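PDB 1TTZ: glutaredoxin family protein from Xanthomonas campestris, which probably works as a thiol-disulfide oxidoreductase of the thioredoxin superfamily, although its function has not been established. Local coordinates for residues R57-D60 against P66-R69; C11-Q16 against L59-D64; S42-G45 against P49-R52. One frame throughout, in Å; residues are numbered along the deposited sequence.

Overall arrangement
The chain lays down strand 3-7 and then helix 12-23, whose start carries a CxxC sequence; its partner in contact 2 arrives only after strand 58-60. After strand 29-33 and helix 38-44, contact 3 closes a tight loop by bringing Y44 of helix 38-44 onto strand 50-52. That loop lies wholly within the much longer span between the two halves of contact 2, where the run leaving strand 58-60 reaches helix 12-23. Contact 1 starts on the same strand, sharing L59 and D60 with contact 2, and closes a short loop onto helix 65-73. Contacts 1 and 2 thus overlap along the chain, and all three meet round the neighbouring strands 50-52 and 58-60.

Contact 1 (R57-D60 against P66-R69); sequences RELD and PRLR
L59 and D60, at the end of strand 58-60, meet R67 and L68 of helix 65-73. This is the closing strand-helix pair of the thioredoxin fold: the last helix turns back over the outermost strand of the sheet within this chain. The polar part belongs to R67. Its CG stands opposite the backbone N (chi1 -172°) and the chain runs straight out to NE, which carries the guanidinium off the helix and across to the strand. There NH1 donates to D60 O at 3.0 Å, the N-H...O angle being 142°. The oxygen lies at the edge of the guanidinium, close to its plane, and the nitrogen approaches almost in line with the carbonyl (C=O...N 167°). NH1 also makes a weak bond to P62 O. The second terminal nitrogen is tied in through solvent: a water accepts from R67 NH2 and from D60 N, each at 3.1 Å, and so the arginine grips both backbone ends of D60. The D60 carboxylate turns to R47, with which it forms a salt bridge.

Apolar contact fills in beneath the guanidinium. L59 CD1 lies over the centre of one of its faces, 3.6 Å from R67 CZ, and packs against the flat group while its edge bonds the carbonyl. L59 and R67 run antiparallel alongside one another, which puts a leucine methyl under the guanidinium. L68 reaches on to A20 and L21 of helix 12-23, joining the two helices, and touches the strand where its CD1 lies 4.0 Å from L59 CD2.

Contact 2 (C11-Q16 against L59-D64); sequences CHLCDQ and LDWPFD
W61 lays its indole along the first turn of helix 12-23, against L13 and Q16. From CB the side chain leaves with CG opposite the backbone N (chi1 -177°), aiming the ring at the helix. CD1 comes first, 4.0 Å from L13 CD1, and NE1 follows, 3.8 Å from L13 CD2. L13 CB sits over this five-membered ring, 4.3 Å from its centroid and 14° off the normal, a CH-pi contact. Further out, CZ2 lies 3.8 Å from Q16 NE2, the amide plane tilted 58° to the indole. The tip, CH2, reaches Q16 CB at 3.5 Å, and round the rim CZ3 passes beneath L13 O at 4.0 Å. The opposite face carries P62 CB, folded back after a cis peptide bond, and CE3 rests over the centre of the F63 ring. The same start of the helix bears the CxxC pair, probably redox-active as in relatives, though neither cysteine touches W61; C11 SG caps C14 N at 3.5 Å. W61 thus bridges the start of helix 12-23 and the run from strand 58-60 to helix 65-73, while its backbone pairs with P49 just ahead of strand 50-52.

Contact 3 (S42-G45 against P49-R52); sequences SAYG and PVLR
Y44 of helix 38-44 stands its ring against V50 and R52 of strand 50-52, two residues whose side chains rise from the same face of the sheet. This is the middle of a thioredoxin fold, where one helix packs on the face opposite helices 12-23 and 65-73, and the strand is entered through a cis-proline, P49, as is usual in this superfamily. With CG beside its own backbone N (chi1 -57°), Y44 swings over the strand and carries its hydroxyl to the E58 carboxylate, beside R52.

Against V50 the two side chains meet at about a right angle, and V50 CG1 approaches the ring obliquely. Both branches are used: CG2 lies 4.0 Å from Y44 CD2, and CG1 lies 3.9 Å from Y44 CE2. The stem touches as well, V50 CB being 3.9 Å from Y44 CD2, so CD2 and CE2 of the ring rest against the branch point and both methyls of V50. The ring also stacks with that of Y6 on strand 3-7, the neighbour of strand 50-52 in the sheet.

R52 crosses the tyrosine at about a right angle too. Its chain is extended to NE and the guanidinium then turns, chi4 86°, until its plane stands 81° from that of the phenol. The polar ends are brought together by a third residue, E58 on strand 58-60: E58 OE1 forms a hydrogen bond with Y44 OH and a salt bridge with R52 NH2. One carboxylate oxygen therefore fixes both tips, probably easing the burial of the tyrosine hydroxyl. Directly, Y44 OH and R52 NH2 only pack, 4.0 Å apart.

Contact 1 (R57-D60 against P66-R69)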
loop_
_atom_site.group_PDB
_atom_site.type_symbol
_atom_site.label_atom_id
_atom_site.label_comp_id
_atom_site.label_asym_id
_atom_site.label_seq_id
_atom_site.Cartn_x
_atom_site.Cartn_y
_atom_site.Cartn_z
ATOM N N ARG A 57 -1.181 -10.380 -4.005
ATOM C CA ARG A 57 -0.741 -9.485 -5.072
ATOM C C ARG A 57 -0.269 -8.198 -4.431
ATOM O O ARG A 57 -0.768 -7.810 -3.378
ATOM C CB ARG A 57 -1.885 -9.154 -6.031
ATOM C CG ARG A 57 -2.363 -10.286 -6.920
ATOM C CD ARG A 57 -3.313 -9.721 -7.976
ATOM N NE ARG A 57 -4.353 -8.918 -7.345
ATOM C CZ ARG A 57 -4.903 -7.833 -7.877
ATOM N NH1 ARG A 57 -4.519 -7.398 -9.070
ATOM N NH2 ARG A 57 -5.834 -7.176 -7.202
ATOM N N GLU A 58 0.687 -7.531 -5.060
ATOM C CA GLU A 58 1.200 -6.285 -4.518
ATOM C C GLU A 58 1.310 -5.174 -5.560
ATOM O O GLU A 58 1.605 -5.418 -6.732
ATOM C CB GLU A 58 2.551 -6.528 -3.826
ATOM C CG GLU A 58 2.423 -7.258 -2.482
ATOM C CD GLU A 58 3.741 -7.397 -1.735
ATOM O OE1 GLU A 58 3.708 -7.776 -0.543
ATOM O OE2 GLU A 58 4.809 -7.137 -2.333
ATOM N N LEU A 59 1.034 -3.953 -5.113
ATOM C CA LEU A 59 1.085 -2.766 -5.957
ATOM C C LEU A 59 2.067 -1.812 -5.291
ATOM O O LEU A 59 1.839 -1.381 -4.156
ATOM C CB LEU A 59 -0.294 -2.110 -6.021
ATOM C CG LEU A 59 -0.457 -0.945 -7.000
ATOM C CD1 LEU A 59 -0.336 -1.459 -8.430
ATOM C CD2 LEU A 59 -1.819 -0.288 -6.780
ATOM N N ASP A 60 3.153 -1.490 -5.985
ATOM C CA ASP A 60 4.170 -0.596 -5.439
ATOM C C ASP A 60 3.967 0.849 -5.865
ATOM O O ASP A 60 3.498 1.115 -6.965
ATOM C CB ASP A 60 5.567 -1.028 -5.887
ATOM C CG ASP A 60 5.988 -2.368 -5.314
ATOM O OD1 ASP A 60 7.131 -2.788 -5.591
ATOM O OD2 ASP A 60 5.189 -3.000 -4.597
ATOM N N PRO A 66 -6.894 6.146 -10.206
ATOM C CA PRO A 66 -7.270 5.221 -11.278
ATOM C C PRO A 66 -6.442 3.931 -11.358
ATOM O O PRO A 66 -6.972 2.869 -11.685
ATOM C CB PRO A 66 -7.155 6.081 -12.541
ATOM C CG PRO A 66 -6.185 7.150 -12.165
ATOM C CD PRO A 66 -6.575 7.478 -10.747
ATOM N N ARG A 67 -5.149 4.015 -11.063
ATOM C CA ARG A 67 -4.302 2.832 -11.118
ATOM C C ARG A 67 -4.679 1.892 -9.985
ATOM O O ARG A 67 -4.738 0.674 -10.153
ATOM C CB ARG A 67 -2.824 3.213 -10.992
ATOM C CG ARG A 67 -1.901 2.029 -11.237
ATOM C CD ARG A 67 -0.440 2.333 -10.921
ATOM N NE ARG A 67 0.385 1.179 -11.264
ATOM C CZ ARG A 67 1.436 0.759 -10.566
ATOM N NH1 ARG A 67 1.815 1.397 -9.466
ATOM N NH2 ARG A 67 2.101 -0.319 -10.964
ATOM N N LEU A 68 -4.937 2.472 -8.822
ATOM C CA LEU A 68 -5.313 1.690 -7.661
ATOM C C LEU A 68 -6.652 0.995 -7.894
ATOM O O LEU A 68 -6.769 -0.218 -7.725
ATOM C CB LEU A 68 -5.378 2.598 -6.429
ATOM C CG LEU A 68 -5.930 1.983 -5.142
ATOM C CD1 LEU A 68 -5.280 0.639 -4.902
ATOM C CD2 LEU A 68 -5.672 2.933 -3.967
ATOM N N ARG A 69 -7.659 1.769 -8.282
ATOM C CA ARG A 69 -8.983 1.219 -8.539
ATOM C C ARG A 69 -8.922 0.131 -9.610
ATOM O O ARG A 69 -9.608 -0.886 -9.505
ATOM C CB ARG A 69 -9.948 2.346 -8.941
ATOM C CG ARG A 69 -11.303 1.895 -9.496
ATOM C CD ARG A 69 -11.926 0.748 -8.703
ATOM N NE ARG A 69 -12.128 1.071 -7.299
ATOM C CZ ARG A 69 -12.448 0.178 -6.367
ATOM N NH1 ARG A 69 -12.605 -1.103 -6.690
ATOM N NH2 ARG A 69 -12.601 0.563 -5.107
HETATM O O HOH W 1 3.399 -2.364 -8.953
#

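Contact 2 (C11-Q16 against L59-D64)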
loop_
_atom_site.group_PDB
_atom_site.type_symbol
_atom_site.label_atom_id
_atom_site.label_comp_id
_atom_site.label_asym_id
_atom_site.label_seq_id
_atom_site.Cartn_x
_atom_site.Cartn_y
_atom_site.Cartn_z
ATOM N N CYS A 11 6.496 9.898 6.171
ATOM C CA CYS A 11 6.734 9.735 4.741
ATOM C C CYS A 11 5.566 10.305 3.946
ATOM O O CYS A 11 4.438 9.821 4.043
ATOM C CB CYS A 11 6.921 8.260 4.382
ATOM S SG CYS A 11 7.166 7.968 2.612
ATOM N N HIS A 12 5.848 11.339 3.162
ATOM C CA HIS A 12 4.835 11.983 2.339
ATOM C C HIS A 12 4.232 11.020 1.311
ATOM O O HIS A 12 3.041 11.092 1.011
ATOM C CB HIS A 12 5.445 13.189 1.623
ATOM C CG HIS A 12 4.513 13.853 0.657
ATOM N ND1 HIS A 12 3.372 14.514 1.057
ATOM C CD2 HIS A 12 4.548 13.942 -0.693
ATOM C CE1 HIS A 12 2.743 14.982 -0.008
ATOM N NE2 HIS A 12 3.435 14.648 -1.081
ATOM N N LEU A 13 5.052 10.125 0.768
ATOM C CA LEU A 13 4.560 9.164 -0.224
ATOM C C LEU A 13 3.537 8.231 0.406
ATOM O O LEU A 13 2.535 7.880 -0.219
ATOM C CB LEU A 13 5.712 8.345 -0.804
ATOM C CG LEU A 13 6.899 9.139 -1.362
ATOM C CD1 LEU A 13 7.864 8.178 -2.041
ATOM C CD2 LEU A 13 6.405 10.196 -2.357
ATOM N N CYS A 14 3.795 7.834 1.648
ATOM C CA CYS A 14 2.886 6.954 2.368
ATOM C C CYS A 14 1.574 7.669 2.667
ATOM O O CYS A 14 0.504 7.075 2.574
ATOM C CB CYS A 14 3.529 6.463 3.670
ATOM S SG CYS A 14 4.826 5.205 3.431
ATOM N N ASP A 15 1.651 8.947 3.024
ATOM C CA ASP A 15 0.440 9.704 3.305
ATOM C C ASP A 15 -0.389 9.801 2.038
ATOM O O ASP A 15 -1.612 9.787 2.093
ATOM C CB ASP A 15 0.764 11.118 3.783
ATOM C CG ASP A 15 1.597 11.129 5.041
ATOM O OD1 ASP A 15 1.467 10.189 5.857
ATOM O OD2 ASP A 15 2.375 12.086 5.210
ATOM N N GLN A 16 0.287 9.900 0.896
ATOM C CA GLN A 16 -0.403 9.992 -0.387
ATOM C C GLN A 16 -1.101 8.681 -0.736
ATOM O O GLN A 16 -2.155 8.683 -1.371
ATOM C CB GLN A 16 0.571 10.348 -1.507
ATOM C CG GLN A 16 1.182 11.732 -1.414
ATOM C CD GLN A 16 2.115 12.018 -2.583
ATOM O OE1 GLN A 16 1.686 12.483 -3.640
ATOM N NE2 GLN A 16 3.391 11.715 -2.403
ATOM N N LEU A 59 1.034 -3.953 -5.113
ATOM C CA LEU A 59 1.085 -2.766 -5.957
ATOM C C LEU A 59 2.067 -1.812 -5.291
ATOM O O LEU A 59 1.839 -1.381 -4.156
ATOM C CB LEU A 59 -0.294 -2.110 -6.021
ATOM C CG LEU A 59 -0.457 -0.945 -7.000
ATOM C CD1 LEU A 59 -0.336 -1.459 -8.430
ATOM C CD2 LEU A 59 -1.819 -0.288 -6.780
ATOM N N ASP A 60 3.153 -1.490 -5.985
ATOM C CA ASP A 60 4.170 -0.596 -5.439
ATOM C C ASP A 60 3.967 0.849 -5.865
ATOM O O ASP A 60 3.498 1.115 -6.965
ATOM C CB ASP A 60 5.567 -1.028 -5.887
ATOM C CG ASP A 60 5.988 -2.368 -5.314
ATOM O OD1 ASP A 60 7.131 -2.788 -5.591
ATOM O OD2 ASP A 60 5.189 -3.000 -4.597
ATOM N N TRP A 61 4.323 1.780 -4.983
ATOM C CA TRP A 61 4.220 3.195 -5.289
ATOM C C TRP A 61 5.120 3.434 -6.507
ATOM O O TRP A 61 6.133 2.753 -6.675
ATOM C CB TRP A 61 4.720 4.017 -4.103
ATOM C CG TRP A 61 4.567 5.484 -4.318
ATOM C CD1 TRP A 61 5.533 6.367 -4.697
ATOM C CD2 TRP A 61 3.357 6.235 -4.198
ATOM N NE1 TRP A 61 4.996 7.630 -4.821
ATOM C CE2 TRP A 61 3.658 7.575 -4.518
ATOM C CE3 TRP A 61 2.040 5.904 -3.852
ATOM C CZ2 TRP A 61 2.688 8.587 -4.499
ATOM C CZ3 TRP A 61 1.073 6.911 -3.835
ATOM C CH2 TRP A 61 1.404 8.232 -4.156
ATOM N N PRO A 62 4.771 4.400 -7.372
ATOM C CA PRO A 62 3.610 5.286 -7.310
ATOM C C PRO A 62 2.329 4.717 -7.914
ATOM O O PRO A 62 2.359 3.898 -8.834
ATOM C CB PRO A 62 4.083 6.498 -8.093
ATOM C CG PRO A 62 4.823 5.846 -9.221
ATOM C CD PRO A 62 5.651 4.785 -8.497
ATOM N N PHE A 63 1.207 5.170 -7.376
ATOM C CA PHE A 63 -0.102 4.796 -7.878
ATOM C C PHE A 63 -1.133 5.859 -7.532
ATOM O O PHE A 63 -1.220 6.304 -6.388
ATOM C CB PHE A 63 -0.561 3.424 -7.351
ATOM C CG PHE A 63 -0.436 3.240 -5.853
ATOM C CD1 PHE A 63 0.603 2.473 -5.323
ATOM C CD2 PHE A 63 -1.400 3.758 -4.985
ATOM C CE1 PHE A 63 0.677 2.212 -3.950
ATOM C CE2 PHE A 63 -1.339 3.508 -3.607
ATOM C CZ PHE A 63 -0.297 2.730 -3.089
ATOM N N ASP A 64 -1.890 6.292 -8.534
ATOM C CA ASP A 64 -2.939 7.279 -8.316
ATOM C C ASP A 64 -4.270 6.538 -8.200
ATOM O O ASP A 64 -4.313 5.310 -8.331
ATOM C CB ASP A 64 -2.989 8.288 -9.466
ATOM C CG ASP A 64 -3.077 7.624 -10.825
ATOM O OD1 ASP A 64 -3.591 6.487 -10.900
ATOM O OD2 ASP A 64 -2.643 8.248 -11.820
#

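Contact 3 (S42-G45 against P49-R52)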
loop_
_atom_site.group_PDB
_atom_site.type_symbol
_atom_site.label_atom_id
_atom_site.label_comp_id
_atom_site.label_asym_id
_atom_site.label_seq_id
_atom_site.Cartn_x
_atom_site.Cartn_y
_atom_site.Cartn_z
ATOM N N SER A 42 13.837 -4.750 5.111
ATOM C CA SER A 42 14.625 -5.233 3.981
ATOM C C SER A 42 13.753 -5.563 2.776
ATOM O O SER A 42 14.165 -5.372 1.629
ATOM C CB SER A 42 15.438 -6.466 4.383
ATOM O OG SER A 42 14.595 -7.580 4.600
ATOM N N ALA A 43 12.542 -6.040 3.044
ATOM C CA ALA A 43 11.606 -6.409 1.993
ATOM C C ALA A 43 10.874 -5.224 1.365
ATOM O O ALA A 43 10.615 -5.235 0.164
ATOM C CB ALA A 43 10.584 -7.410 2.537
ATOM N N TYR A 44 10.535 -4.213 2.163
ATOM C CA TYR A 44 9.805 -3.056 1.638
ATOM C C TYR A 44 10.482 -1.695 1.818
ATOM O O TYR A 44 9.967 -0.685 1.337
ATOM C CB TYR A 44 8.413 -2.975 2.275
ATOM C CG TYR A 44 7.547 -4.200 2.090
ATOM C CD1 TYR A 44 7.447 -5.169 3.089
ATOM C CD2 TYR A 44 6.822 -4.389 0.917
ATOM C CE1 TYR A 44 6.636 -6.301 2.920
ATOM C CE2 TYR A 44 6.018 -5.507 0.735
ATOM C CZ TYR A 44 5.926 -6.459 1.733
ATOM O OH TYR A 44 5.126 -7.562 1.524
ATOM N N GLY A 45 11.621 -1.674 2.506
ATOM C CA GLY A 45 12.342 -0.438 2.782
ATOM C C GLY A 45 12.641 0.544 1.662
ATOM O O GLY A 45 12.847 1.732 1.923
ATOM N N PRO A 49 5.294 3.418 -0.116
ATOM C CA PRO A 49 4.158 2.571 0.256
ATOM C C PRO A 49 3.866 1.441 -0.731
ATOM O O PRO A 49 3.965 1.617 -1.948
ATOM C CB PRO A 49 3.009 3.567 0.335
ATOM C CG PRO A 49 3.358 4.519 -0.777
ATOM C CD PRO A 49 4.830 4.752 -0.532
ATOM N N VAL A 50 3.494 0.285 -0.188
ATOM C CA VAL A 50 3.166 -0.888 -0.991
ATOM C C VAL A 50 1.845 -1.478 -0.506
ATOM O O VAL A 50 1.645 -1.660 0.692
ATOM C CB VAL A 50 4.254 -1.978 -0.869
ATOM C CG1 VAL A 50 3.802 -3.249 -1.574
ATOM C CG2 VAL A 50 5.561 -1.485 -1.466
ATOM N N LEU A 51 0.943 -1.759 -1.438
ATOM C CA LEU A 51 -0.353 -2.341 -1.103
ATOM C C LEU A 51 -0.349 -3.835 -1.409
ATOM O O LEU A 51 0.149 -4.257 -2.453
ATOM C CB LEU A 51 -1.466 -1.673 -1.910
ATOM C CG LEU A 51 -2.181 -0.488 -1.264
ATOM C CD1 LEU A 51 -3.022 0.219 -2.314
ATOM C CD2 LEU A 51 -3.055 -0.971 -0.099
ATOM N N ARG A 52 -0.901 -4.636 -0.506
ATOM C CA ARG A 52 -0.948 -6.078 -0.717
ATOM C C ARG A 52 -2.372 -6.559 -0.447
ATOM O O ARG A 52 -2.974 -6.176 0.556
ATOM C CB ARG A 52 0.040 -6.765 0.234
ATOM C CG ARG A 52 0.168 -8.275 0.072
ATOM C CD ARG A 52 0.988 -8.863 1.213
ATOM N NE ARG A 52 1.067 -10.322 1.164
ATOM C CZ ARG A 52 1.967 -11.003 0.463
ATOM N NH1 ARG A 52 1.959 -12.328 0.482
ATOM N NH2 ARG A 52 2.884 -10.361 -0.250
#